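Glycosaminoglycan xylosylkinase (Hydra vulgaris, PDB 5XOM) probably phosphorylates the xylose of the glycosaminoglycan–protein linkage region, using ATP, as expected of a secreted kinase of the Fam20 family. Local coordinates at residues Asp51-Met56 with Ala150-Gly155; Asp55-Arg60 with Glu216-Leu221; Ala134-Phe139 with Ser348-Tyr353. One frame throughout, in Å; residues are numbered along the deposited sequence.

Contact 1 of 3, residues Asp51-Met56 with Ala150-Gly155; sequences DVWHDM and APPVVG
Trp53 reaches from helix 49-56 to Pro152 and Pro151, at the edge of a five-stranded antiparallel sheet consistent with the N-lobe sheet of a kinase fold. Strand 153-159, which the two prolines lead into, is an outer strand of the sheet within this chain, beside 205-212. The strand order 1-2-3-5-4 is that of a kinase N-lobe. From CB the indole leaves the helix toward the loop. CG lies opposite the backbone N (chi1 168°), and this carries the six-membered ring toward the prolines. Trp53 CE3 is the first ring atom to meet Pro152, 4.1 Å from its CG. Next comes Trp53 CZ3, 3.5 Å from Pro152 CD. Trp53 CH2 stays beside the same carbon, 3.6 Å from Pro152 CD. The indole and the proline ring approach at a slant. On the five-membered side NE1 turns away from the prolines and gives its hydrogen bond to Trp213 O, so the buried N-H is satisfied. Leu212 of strand 205-212 touches both Trp53 and Pro152 and shares backbone hydrogen bonding with Pro152. This apolar, buried contact joins helix 49-56 to the sheet edge. At the indole tip, Trp53 CH2 also lies 4.3 Å from Pro151 CA and 4.4 Å from Pro151 CB.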
ATOM      1  N   ASP A  51      10.801   7.800   6.687  1.00 25.24           N
ATOM      2  CA  ASP A  51      11.174   6.413   6.432  1.00 24.96           C
ATOM      3  C   ASP A  51      10.268   5.782   5.381  1.00 30.44           C
ATOM      4  O   ASP A  51      10.725   4.972   4.566  1.00 29.96           O
ATOM      5  CB  ASP A  51      11.134   5.611   7.733  1.00 29.97           C
ATOM      6  CG  ASP A  51      12.273   5.967   8.676  1.00 35.78           C
ATOM      7  OD1 ASP A  51      13.405   6.205   8.197  1.00 37.87           O
ATOM      8  OD2 ASP A  51      12.033   6.003   9.899  1.00 35.68           O
ATOM      9  N   VAL A  52       8.976   6.128   5.395  1.00 26.36           N
ATOM     10  CA  VAL A  52       8.071   5.668   4.344  1.00 29.71           C
ATOM     11  C   VAL A  52       8.580   6.102   2.975  1.00 37.78           C
ATOM     12  O   VAL A  52       8.547   5.329   2.010  1.00 40.67           O
ATOM     13  CB  VAL A  52       6.643   6.178   4.605  1.00 25.42           C
ATOM     14  CG1 VAL A  52       5.719   5.777   3.462  1.00 18.16           C
ATOM     15  CG2 VAL A  52       6.127   5.639   5.940  1.00 26.14           C
ATOM     16  N   TRP A  53       9.051   7.349   2.873  1.00 36.98           N
ATOM     17  CA  TRP A  53       9.603   7.855   1.618  1.00 30.67           C
ATOM     18  C   TRP A  53      10.858   7.089   1.218  1.00 30.11           C
ATOM     19  O   TRP A  53      10.994   6.653   0.069  1.00 30.72           O
ATOM     20  CB  TRP A  53       9.893   9.354   1.758  1.00 29.70           C
ATOM     21  CG  TRP A  53      10.719  10.003   0.660  1.00 31.00           C
ATOM     22  CD1 TRP A  53      11.779  10.849   0.831  1.00 33.18           C
ATOM     23  CD2 TRP A  53      10.534   9.884  -0.761  1.00 25.16           C
ATOM     24  NE1 TRP A  53      12.271  11.257  -0.386  1.00 25.41           N
ATOM     25  CE2 TRP A  53      11.524  10.680  -1.380  1.00 27.89           C
ATOM     26  CE3 TRP A  53       9.633   9.179  -1.569  1.00 23.35           C
ATOM     27  CZ2 TRP A  53      11.635  10.795  -2.767  1.00 24.50           C
ATOM     28  CZ3 TRP A  53       9.747   9.289  -2.950  1.00 27.03           C
ATOM     29  CH2 TRP A  53      10.744  10.092  -3.533  1.00 24.87           C
ATOM     30  N   HIS A  54      11.788   6.904   2.158  1.00 30.15           N
ATOM     31  CA  HIS A  54      13.045   6.242   1.818  1.00 36.40           C
ATOM     32  C   HIS A  54      12.828   4.791   1.406  1.00 40.34           C
ATOM     33  O   HIS A  54      13.544   4.286   0.537  1.00 43.23           O
ATOM     34  CB  HIS A  54      14.018   6.318   2.995  1.00 41.80           C
ATOM     35  CG  HIS A  54      14.546   7.694   3.259  1.00 54.21           C
ATOM     36  ND1 HIS A  54      15.734   7.920   3.920  1.00 60.58           N
ATOM     37  CD2 HIS A  54      14.047   8.917   2.957  1.00 62.17           C
ATOM     38  CE1 HIS A  54      15.946   9.221   4.010  1.00 65.48           C
ATOM     39  NE2 HIS A  54      14.935   9.849   3.436  1.00 65.48           N
ATOM     40  N   ASP A  55      11.850   4.113   2.004  1.00 36.01           N
ATOM     41  CA  ASP A  55      11.636   2.692   1.754  1.00 40.96           C
ATOM     42  C   ASP A  55      10.755   2.393   0.547  1.00 44.76           C
ATOM     43  O   ASP A  55      10.733   1.240   0.099  1.00 41.23           O
ATOM     44  CB  ASP A  55      11.008   2.018   2.978  1.00 43.44           C
ATOM     45  CG  ASP A  55      11.931   2.003   4.176  1.00 48.07           C
ATOM     46  OD1 ASP A  55      13.165   2.083   3.989  1.00 51.23           O
ATOM     47  OD2 ASP A  55      11.412   1.903   5.307  1.00 44.41           O
ATOM     48  N   MET A  56      10.018   3.367   0.014  1.00 33.48           N
ATOM     49  CA  MET A  56       9.117   3.052  -1.086  1.00 30.83           C
ATOM     50  C   MET A  56       9.804   3.090  -2.446  1.00 25.40           C
ATOM     51  O   MET A  56       9.252   2.555  -3.413  1.00 31.26           O
ATOM     52  CB  MET A  56       7.897   3.996  -1.090  1.00 31.33           C
ATOM     53  CG  MET A  56       8.125   5.385  -1.678  1.00 27.04           C
ATOM     54  SD  MET A  56       6.586   6.323  -1.934  1.00 29.47           S
ATOM     55  CE  MET A  56       5.886   6.356  -0.283  1.00 22.05           C
ATOM     56  N   ALA A 150       7.636  10.390 -10.410  1.00 26.35           N
ATOM     57  CA  ALA A 150       7.761  11.762  -9.949  1.00 19.45           C
ATOM     58  C   ALA A 150       7.865  11.805  -8.430  1.00 26.05           C
ATOM     59  O   ALA A 150       7.087  11.127  -7.749  1.00 25.57           O
ATOM     60  CB  ALA A 150       6.556  12.591 -10.409  1.00 19.12           C
ATOM     61  N   PRO A 151       8.805  12.571  -7.877  1.00 23.86           N
ATOM     62  CA  PRO A 151       8.906  12.720  -6.431  1.00 25.15           C
ATOM     63  C   PRO A 151       7.628  13.449  -5.866  1.00 20.93           C
ATOM     64  O   PRO A 151       7.054  14.266  -6.574  1.00 21.54           O
ATOM     65  CB  PRO A 151      10.153  13.573  -6.212  1.00 22.27           C
ATOM     66  CG  PRO A 151      10.740  13.823  -7.538  1.00 26.41           C
ATOM     67  CD  PRO A 151       9.821  13.355  -8.607  1.00 23.71           C
ATOM     68  N   PRO A 152       7.258  13.107  -4.651  1.00 23.75           N
ATOM     69  CA  PRO A 152       6.074  13.768  -4.040  1.00 19.13           C
ATOM     70  C   PRO A 152       6.182  15.291  -4.005  1.00 21.60           C
ATOM     71  O   PRO A 152       7.235  15.862  -3.713  1.00 23.88           O
ATOM     72  CB  PRO A 152       6.047  13.176  -2.624  1.00 18.22           C
ATOM     73  CG  PRO A 152       6.693  11.828  -2.757  1.00 22.15           C
ATOM     74  CD  PRO A 152       7.607  11.849  -3.971  1.00 19.74           C
ATOM     75  N   VAL A 153       5.054  15.947  -4.294  1.00 21.36           N
ATOM     76  CA  VAL A 153       4.928  17.405  -4.297  1.00 19.76           C
ATOM     77  C   VAL A 153       3.703  17.802  -3.485  1.00 19.45           C
ATOM     78  O   VAL A 153       2.632  17.201  -3.628  1.00 18.51           O
ATOM     79  CB  VAL A 153       4.810  17.960  -5.730  1.00 17.04           C
ATOM     80  CG1 VAL A 153       4.755  19.484  -5.708  1.00 17.25           C
ATOM     81  CG2 VAL A 153       5.954  17.451  -6.617  1.00 17.48           C
ATOM     82  N   VAL A 154       3.840  18.842  -2.664  1.00 20.31           N
ATOM     83  CA  VAL A 154       2.706  19.389  -1.928  1.00 18.36           C
ATOM     84  C   VAL A 154       2.699  20.910  -2.039  1.00 24.21           C
ATOM     85  O   VAL A 154       3.757  21.553  -2.077  1.00 20.35           O
ATOM     86  CB  VAL A 154       2.725  18.953  -0.445  1.00 22.96           C
ATOM     87  CG1 VAL A 154       3.619  19.865   0.395  1.00 16.74           C
ATOM     88  CG2 VAL A 154       1.342  18.956   0.104  1.00 29.17           C
ATOM     89  N   GLY A 155       1.494  21.477  -2.121  1.00 22.81           N
ATOM     90  CA  GLY A 155       1.339  22.907  -2.001  1.00 16.27           C
ATOM     91  C   GLY A 155       1.359  23.338  -0.548  1.00 20.56           C
ATOM     92  O   GLY A 155       0.997  22.586   0.357  1.00 19.87           O
TER

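Contact 2 of 3, residues Asp55-Arg60 with Glu216-Leu221; sequences DMISVR and EKWPVL
Ile57 lies over one face of the Trp218 indole. Its CG2 methyl sits 3.5 Å from the centroid of the five-membered ring, only 14° off the ring normal, a CH-pi contact. Ile57 CG2 lies 3.4 Å from both CE2 and NE1 of Trp218. With CG1 anti to the carbonyl carbon (chi1 -61°), CG2 falls anti to the backbone N and over the ring. The two side chains pass in opposite directions. On the opposite face lies Lys217 CG, 3.9 Å above the plane and displaced toward the rim, so aliphatic carbons lie on both faces. Val59 crosses the indole at about a right angle, with CB 4.1 Å from CZ3 of Trp218. The backbone joins in there, Val59 N being 3.6 Å from Trp218 CH2. The loop of Trp218 follows strand 205-212 and is consistent with the linker between the two lobes of a kinase fold. Helix 49-56 runs out beside it. A water at the ring edge, in its plane, donates to Ile57 O and accepts from Lys217 NZ at 3.0 Å, and its bond from Trp218 NE1 is weak. Trp218 and Val59 also touch Asn286 of strand 280-286, near an attached glycan.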
ATOM      1  N   ASP A  55      11.850   4.113   2.004  1.00 36.01           N
ATOM      2  CA  ASP A  55      11.636   2.692   1.754  1.00 40.96           C
ATOM      3  C   ASP A  55      10.755   2.393   0.547  1.00 44.76           C
ATOM      4  O   ASP A  55      10.733   1.240   0.099  1.00 41.23           O
ATOM      5  CB  ASP A  55      11.008   2.018   2.978  1.00 43.44           C
ATOM      6  CG  ASP A  55      11.931   2.003   4.176  1.00 48.07           C
ATOM      7  OD1 ASP A  55      13.165   2.083   3.989  1.00 51.23           O
ATOM      8  OD2 ASP A  55      11.412   1.903   5.307  1.00 44.41           O
ATOM      9  N   MET A  56      10.018   3.367   0.014  1.00 33.48           N
ATOM     10  CA  MET A  56       9.117   3.052  -1.086  1.00 30.83           C
ATOM     11  C   MET A  56       9.804   3.090  -2.446  1.00 25.40           C
ATOM     12  O   MET A  56       9.252   2.555  -3.413  1.00 31.26           O
ATOM     13  CB  MET A  56       7.897   3.996  -1.090  1.00 31.33           C
ATOM     14  CG  MET A  56       8.125   5.385  -1.678  1.00 27.04           C
ATOM     15  SD  MET A  56       6.586   6.323  -1.934  1.00 29.47           S
ATOM     16  CE  MET A  56       5.886   6.356  -0.283  1.00 22.05           C
ATOM     17  N   ILE A  57      11.003   3.655  -2.539  1.00 25.52           N
ATOM     18  CA  ILE A  57      11.677   3.811  -3.826  1.00 25.70           C
ATOM     19  C   ILE A  57      12.315   2.492  -4.246  1.00 34.16           C
ATOM     20  O   ILE A  57      12.999   1.834  -3.451  1.00 34.64           O
ATOM     21  CB  ILE A  57      12.727   4.929  -3.759  1.00 27.18           C
ATOM     22  CG1 ILE A  57      12.062   6.258  -3.415  1.00 34.11           C
ATOM     23  CG2 ILE A  57      13.484   5.039  -5.086  1.00 26.50           C
ATOM     24  CD1 ILE A  57      13.045   7.325  -3.038  1.00 31.06           C
ATOM     25  N   SER A  58      12.086   2.106  -5.499  1.00 31.02           N
ATOM     26  CA  SER A  58      12.846   1.070  -6.184  1.00 33.72           C
ATOM     27  C   SER A  58      13.266   1.617  -7.541  1.00 36.52           C
ATOM     28  O   SER A  58      12.862   2.712  -7.940  1.00 35.09           O
ATOM     29  CB  SER A  58      12.035  -0.226  -6.333  1.00 34.50           C
ATOM     30  OG  SER A  58      10.803   0.018  -6.979  1.00 45.32           O
ATOM     31  N   VAL A  59      14.083   0.850  -8.267  1.00 30.48           N
ATOM     32  CA  VAL A  59      14.691   1.398  -9.473  1.00 31.38           C
ATOM     33  C   VAL A  59      13.665   1.626 -10.579  1.00 35.31           C
ATOM     34  O   VAL A  59      13.925   2.410 -11.502  1.00 33.98           O
ATOM     35  CB  VAL A  59      15.834   0.490  -9.969  1.00 36.46           C
ATOM     36  CG1 VAL A  59      15.300  -0.679 -10.787  1.00 35.67           C
ATOM     37  CG2 VAL A  59      16.839   1.303 -10.778  1.00 34.46           C
ATOM     38  N   ARG A  60      12.484   1.012 -10.488  1.00 34.35           N
ATOM     39  CA  ARG A  60      11.438   1.218 -11.480  1.00 31.78           C
ATOM     40  C   ARG A  60      10.207   1.927 -10.925  1.00 35.60           C
ATOM     41  O   ARG A  60       9.172   1.970 -11.604  1.00 32.35           O
ATOM     42  CB  ARG A  60      11.025  -0.125 -12.087  1.00 27.64           C
ATOM     43  CG  ARG A  60      12.104  -0.760 -12.974  1.00 26.19           C
ATOM     44  CD  ARG A  60      12.542   0.205 -14.088  1.00 35.56           C
ATOM     45  NE  ARG A  60      11.424   0.636 -14.914  1.00 35.75           N
ATOM     46  CZ  ARG A  60      11.541   1.381 -16.007  1.00 38.19           C
ATOM     47  NH1 ARG A  60      12.723   1.807 -16.460  1.00 31.74           N
ATOM     48  NH2 ARG A  60      10.449   1.721 -16.690  1.00 35.85           N
ATOM     49  N   GLU A 216      19.926   9.891  -0.501  1.00 44.28           N
ATOM     50  CA  GLU A 216      21.287   9.769  -1.014  1.00 45.16           C
ATOM     51  C   GLU A 216      21.534   8.415  -1.664  1.00 39.63           C
ATOM     52  O   GLU A 216      22.350   8.308  -2.586  1.00 44.74           O
ATOM     53  CB  GLU A 216      22.291  10.000   0.114  1.00 54.78           C
ATOM     54  CG  GLU A 216      22.995  11.339   0.047  1.00 70.88           C
ATOM     55  CD  GLU A 216      23.954  11.543   1.202  1.00 84.19           C
ATOM     56  OE1 GLU A 216      24.162  12.710   1.602  1.00 91.20           O
ATOM     57  OE2 GLU A 216      24.493  10.536   1.711  1.00 82.06           O
ATOM     58  N   LYS A 217      20.846   7.374  -1.193  1.00 39.36           N
ATOM     59  CA  LYS A 217      20.967   6.040  -1.775  1.00 45.40           C
ATOM     60  C   LYS A 217      20.592   6.009  -3.258  1.00 43.58           C
ATOM     61  O   LYS A 217      20.971   5.067  -3.963  1.00 41.19           O
ATOM     62  CB  LYS A 217      20.117   5.067  -0.943  1.00 42.51           C
ATOM     63  CG  LYS A 217      19.793   3.721  -1.567  1.00 49.81           C
ATOM     64  CD  LYS A 217      19.113   2.833  -0.535  1.00 56.19           C
ATOM     65  CE  LYS A 217      18.355   1.676  -1.157  1.00 63.76           C
ATOM     66  NZ  LYS A 217      16.994   1.562  -0.560  1.00 58.43           N
ATOM     67  N   TRP A 218      19.895   7.030  -3.756  1.00 45.49           N
ATOM     68  CA  TRP A 218      19.420   7.077  -5.137  1.00 37.22           C
ATOM     69  C   TRP A 218      20.002   8.292  -5.848  1.00 38.11           C
ATOM     70  O   TRP A 218      19.300   9.287  -6.077  1.00 40.49           O
ATOM     71  CB  TRP A 218      17.896   7.104  -5.184  1.00 33.10           C
ATOM     72  CG  TRP A 218      17.299   5.864  -4.637  1.00 33.18           C
ATOM     73  CD1 TRP A 218      16.768   5.682  -3.391  1.00 30.65           C
ATOM     74  CD2 TRP A 218      17.196   4.603  -5.308  1.00 34.63           C
ATOM     75  NE1 TRP A 218      16.322   4.386  -3.253  1.00 36.16           N
ATOM     76  CE2 TRP A 218      16.574   3.704  -4.417  1.00 35.51           C
ATOM     77  CE3 TRP A 218      17.554   4.153  -6.583  1.00 32.90           C
ATOM     78  CZ2 TRP A 218      16.307   2.382  -4.759  1.00 29.61           C
ATOM     79  CZ3 TRP A 218      17.291   2.837  -6.920  1.00 33.41           C
ATOM     80  CH2 TRP A 218      16.674   1.966  -6.013  1.00 26.75           C
ATOM     81  N   PRO A 219      21.282   8.249  -6.204  1.00 39.97           N
ATOM     82  CA  PRO A 219      21.869   9.360  -6.956  1.00 42.50           C
ATOM     83  C   PRO A 219      21.279   9.453  -8.356  1.00 44.74           C
ATOM     84  O   PRO A 219      20.852   8.460  -8.951  1.00 43.65           O
ATOM     85  CB  PRO A 219      23.361   9.011  -7.000  1.00 39.17           C
ATOM     86  CG  PRO A 219      23.396   7.531  -6.870  1.00 38.97           C
ATOM     87  CD  PRO A 219      22.255   7.169  -5.965  1.00 42.16           C
ATOM     88  N   VAL A 220      21.255  10.674  -8.878  1.00 40.99           N
ATOM     89  CA  VAL A 220      20.633  10.981 -10.158  1.00 45.34           C
ATOM     90  C   VAL A 220      21.724  11.353 -11.153  1.00 44.02           C
ATOM     91  O   VAL A 220      22.606  12.162 -10.842  1.00 49.97           O
ATOM     92  CB  VAL A 220      19.602  12.114 -10.008  1.00 48.39           C
ATOM     93  CG1 VAL A 220      19.177  12.620 -11.357  1.00 52.42           C
ATOM     94  CG2 VAL A 220      18.394  11.617  -9.229  1.00 41.07           C
ATOM     95  N   LEU A 221      21.670  10.756 -12.341  1.00 44.04           N
ATOM     96  CA  LEU A 221      22.584  11.072 -13.430  1.00 46.82           C
ATOM     97  C   LEU A 221      21.827  11.772 -14.551  1.00 44.47           C
ATOM     98  O   LEU A 221      20.662  11.460 -14.816  1.00 44.82           O
ATOM     99  CB  LEU A 221      23.271   9.811 -13.962  1.00 50.49           C
ATOM    100  CG  LEU A 221      24.263   9.152 -12.998  1.00 50.17           C
ATOM    101  CD1 LEU A 221      24.740   7.822 -13.550  1.00 52.17           C
ATOM    102  CD2 LEU A 221      25.447  10.085 -12.733  1.00 42.58           C
TER
HETATM  103  O   HOH W   1      14.212   2.416  -1.290  1.00 42.88           O

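Contact 3 of 3, residues Ala134-Phe139 with Ser348-Tyr353; sequences AEIAAF and SIDPIY
Ile136 packs on Asp350 and Ile352, where helix 132-144 meets a turn in the loop ahead of helix 358-382. The helix is consistent with the C-helix of a kinase fold. Its Glu135 forms a salt bridge with Lys111 of strand 106-112, like the lysine–glutamate pair of protein kinases. The next residue, Ile136, points its CB toward the turn.

The apolar part is methyl to methyl. CD1 of Ile136 comes within 3.6 Å of CD1 of Ile352, and the two side chains meet at a slant. Ile136 also packs on Val153 and Ala209, and Ile352 on Tyr157, so residues of the sheet take part in the cluster.

The mixed part is a methyl against a carboxylate. Ile136 CG2 rests 3.7 Å from Asp350 OD1, the side chains approaching from opposite directions. This is plain packing without a hydrogen bond. The oxygen takes its polar partner from the sheet, accepting from Gly155 N.

The hydrogen bonds within the loop fix the shape of the turn. Residues Asp350 to Tyr353 form a type I beta turn, with Tyr353 N 3.2 Å from Asp350 O. An Asx turn is added by the side chain. CG of Asp350 lies opposite its backbone N (chi1 179°), which sets the carboxylate beside the carbonyl carbon, forward toward Ile352 N. With Gly155 N on OD1, each carboxylate oxygen has a backbone N-H. Asp350 OD2 receives Ile352 N at 2.9 Å, nearly straight at 176°, on its anti side and 23° out of the carboxylate plane.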
ATOM      1  N   ALA A 134       2.122  23.739 -11.422  1.00 23.10           N
ATOM      2  CA  ALA A 134       2.384  22.704 -12.415  1.00 22.17           C
ATOM      3  C   ALA A 134       3.094  21.510 -11.794  1.00 22.03           C
ATOM      4  O   ALA A 134       2.817  20.363 -12.166  1.00 20.96           O
ATOM      5  CB  ALA A 134       3.207  23.278 -13.567  1.00 18.52           C
ATOM      6  N   GLU A 135       4.014  21.753 -10.849  1.00 17.91           N
ATOM      7  CA  GLU A 135       4.681  20.647 -10.165  1.00 23.17           C
ATOM      8  C   GLU A 135       3.672  19.777  -9.431  1.00 22.09           C
ATOM      9  O   GLU A 135       3.770  18.546  -9.457  1.00 20.50           O
ATOM     10  CB  GLU A 135       5.738  21.165  -9.178  1.00 20.56           C
ATOM     11  CG  GLU A 135       6.979  21.793  -9.812  1.00 27.42           C
ATOM     12  CD  GLU A 135       8.023  20.777 -10.298  1.00 32.60           C
ATOM     13  OE1 GLU A 135       7.710  19.573 -10.452  1.00 24.82           O
ATOM     14  OE2 GLU A 135       9.178  21.198 -10.529  1.00 27.02           O
ATOM     15  N   ILE A 136       2.700  20.403  -8.762  1.00 21.60           N
ATOM     16  CA  ILE A 136       1.675  19.648  -8.043  1.00 21.85           C
ATOM     17  C   ILE A 136       0.843  18.821  -9.013  1.00 22.53           C
ATOM     18  O   ILE A 136       0.628  17.621  -8.808  1.00 20.81           O
ATOM     19  CB  ILE A 136       0.793  20.601  -7.218  1.00 22.78           C
ATOM     20  CG1 ILE A 136       1.646  21.336  -6.184  1.00 17.21           C
ATOM     21  CG2 ILE A 136      -0.327  19.831  -6.529  1.00 18.97           C
ATOM     22  CD1 ILE A 136       0.969  22.533  -5.594  1.00 16.98           C
ATOM     23  N   ALA A 137       0.362  19.453 -10.087  1.00 18.05           N
ATOM     24  CA  ALA A 137      -0.473  18.741 -11.047  1.00 21.05           C
ATOM     25  C   ALA A 137       0.305  17.625 -11.734  1.00 21.39           C
ATOM     26  O   ALA A 137      -0.221  16.527 -11.932  1.00 20.67           O
ATOM     27  CB  ALA A 137      -1.043  19.716 -12.071  1.00 17.81           C
ATOM     28  N   ALA A 138       1.566  17.882 -12.088  1.00 24.99           N
ATOM     29  CA  ALA A 138       2.358  16.864 -12.774  1.00 22.22           C
ATOM     30  C   ALA A 138       2.611  15.657 -11.873  1.00 20.84           C
ATOM     31  O   ALA A 138       2.615  14.515 -12.342  1.00 21.07           O
ATOM     32  CB  ALA A 138       3.681  17.464 -13.250  1.00 18.81           C
ATOM     33  N   PHE A 139       2.818  15.886 -10.577  1.00 24.28           N
ATOM     34  CA  PHE A 139       3.051  14.761  -9.682  1.00 22.86           C
ATOM     35  C   PHE A 139       1.815  13.871  -9.574  1.00 19.45           C
ATOM     36  O   PHE A 139       1.917  12.645  -9.687  1.00 24.75           O
ATOM     37  CB  PHE A 139       3.492  15.263  -8.307  1.00 21.45           C
ATOM     38  CG  PHE A 139       3.211  14.300  -7.199  1.00 23.69           C
ATOM     39  CD1 PHE A 139       3.890  13.092  -7.113  1.00 23.33           C
ATOM     40  CD2 PHE A 139       2.271  14.607  -6.229  1.00 20.20           C
ATOM     41  CE1 PHE A 139       3.623  12.204  -6.088  1.00 26.36           C
ATOM     42  CE2 PHE A 139       2.000  13.727  -5.200  1.00 24.51           C
ATOM     43  CZ  PHE A 139       2.674  12.524  -5.128  1.00 26.86           C
ATOM     44  N   SER A 348      -7.830  18.000  -5.515  1.00 24.22           N
ATOM     45  CA  SER A 348      -8.692  18.649  -4.536  1.00 23.95           C
ATOM     46  C   SER A 348      -8.268  18.390  -3.099  1.00 24.55           C
ATOM     47  O   SER A 348      -8.788  19.049  -2.194  1.00 28.23           O
ATOM     48  CB  SER A 348     -10.137  18.186  -4.718  1.00 28.82           C
ATOM     49  OG  SER A 348     -10.286  16.843  -4.295  1.00 33.21           O
ATOM     50  N   ILE A 349      -7.350  17.451  -2.855  1.00 22.46           N
ATOM     51  CA  ILE A 349      -6.841  17.245  -1.502  1.00 20.87           C
ATOM     52  C   ILE A 349      -5.692  18.183  -1.161  1.00 23.21           C
ATOM     53  O   ILE A 349      -5.336  18.306   0.022  1.00 26.50           O
ATOM     54  CB  ILE A 349      -6.366  15.789  -1.296  1.00 31.74           C
ATOM     55  CG1 ILE A 349      -5.003  15.592  -1.957  1.00 41.74           C
ATOM     56  CG2 ILE A 349      -7.379  14.789  -1.879  1.00 30.23           C
ATOM     57  CD1 ILE A 349      -4.528  14.174  -1.983  1.00 48.41           C
ATOM     58  N   ASP A 350      -5.102  18.884  -2.168  1.00 22.26           N
ATOM     59  CA  ASP A 350      -3.892  19.632  -1.854  1.00 24.89           C
ATOM     60  C   ASP A 350      -4.253  20.964  -1.195  1.00 24.15           C
ATOM     61  O   ASP A 350      -5.294  21.545  -1.508  1.00 23.37           O
ATOM     62  CB  ASP A 350      -3.068  19.853  -3.127  1.00 20.38           C
ATOM     63  CG  ASP A 350      -1.797  20.646  -2.879  1.00 26.54           C
ATOM     64  OD1 ASP A 350      -0.726  20.000  -2.830  1.00 22.39           O
ATOM     65  OD2 ASP A 350      -1.850  21.887  -2.723  1.00 22.65           O
ATOM     66  N   PRO A 351      -3.441  21.437  -0.242  1.00 21.62           N
ATOM     67  CA  PRO A 351      -3.822  22.639   0.521  1.00 24.25           C
ATOM     68  C   PRO A 351      -4.001  23.907  -0.308  1.00 24.63           C
ATOM     69  O   PRO A 351      -4.722  24.803   0.137  1.00 24.13           O
ATOM     70  CB  PRO A 351      -2.672  22.791   1.529  1.00 24.36           C
ATOM     71  CG  PRO A 351      -2.191  21.395   1.752  1.00 25.03           C
ATOM     72  CD  PRO A 351      -2.323  20.715   0.399  1.00 21.26           C
ATOM     73  N   ILE A 352      -3.395  24.036  -1.482  1.00 26.11           N
ATOM     74  CA  ILE A 352      -3.523  25.293  -2.212  1.00 22.18           C
ATOM     75  C   ILE A 352      -4.471  25.154  -3.403  1.00 21.43           C
ATOM     76  O   ILE A 352      -4.503  26.019  -4.275  1.00 25.49           O
ATOM     77  CB  ILE A 352      -2.153  25.850  -2.633  1.00 20.77           C
ATOM     78  CG1 ILE A 352      -1.535  25.020  -3.757  1.00 17.74           C
ATOM     79  CG2 ILE A 352      -1.208  25.916  -1.419  1.00 19.46           C
ATOM     80  CD1 ILE A 352      -0.247  25.615  -4.308  1.00 20.91           C
ATOM     81  N   TYR A 353      -5.266  24.087  -3.430  1.00 21.75           N
ATOM     82  CA  TYR A 353      -6.311  23.878  -4.442  1.00 24.87           C
ATOM     83  C   TYR A 353      -7.281  25.059  -4.522  1.00 27.23           C
ATOM     84  O   TYR A 353      -7.624  25.640  -3.486  1.00 22.91           O
ATOM     85  CB  TYR A 353      -7.071  22.587  -4.110  1.00 26.48           C
ATOM     86  CG  TYR A 353      -8.191  22.241  -5.059  1.00 23.74           C
ATOM     87  CD1 TYR A 353      -7.946  21.501  -6.205  1.00 22.72           C
ATOM     88  CD2 TYR A 353      -9.503  22.638  -4.795  1.00 25.34           C
ATOM     89  CE1 TYR A 353      -8.972  21.169  -7.077  1.00 27.87           C
ATOM     90  CE2 TYR A 353     -10.534  22.316  -5.661  1.00 24.99           C
ATOM     91  CZ  TYR A 353     -10.262  21.581  -6.799  1.00 28.77           C
ATOM     92  OH  TYR A 353     -11.279  21.256  -7.668  1.00 36.52           O
TER

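Contacts 1 and 2 share Asp55 and Met56 on helix 49-56, with centres about 11 Å apart. Contacts 1 and 3, about 14 Å apart between centres, are joined by the Asp350-Gly155 bond (Gly155 N to Asp350 OD1, 2.8 Å). Phe139 CE1 also packs 3.6 Å from Pro152 CA. Contacts 2 and 3 do not touch; their nearest atoms are about 8 Å apart. Contact 3 includes the probable C-helix, and so probably borders the nucleotide site. In contact 2 the Trp218 side chain is about 5 Å from a NAG of the glycan attached to the protein near Asn286, which is not a substrate. Contacts 1 and 3 both pack on Phe45 of the second subunit, and contact 1 also on its Val68.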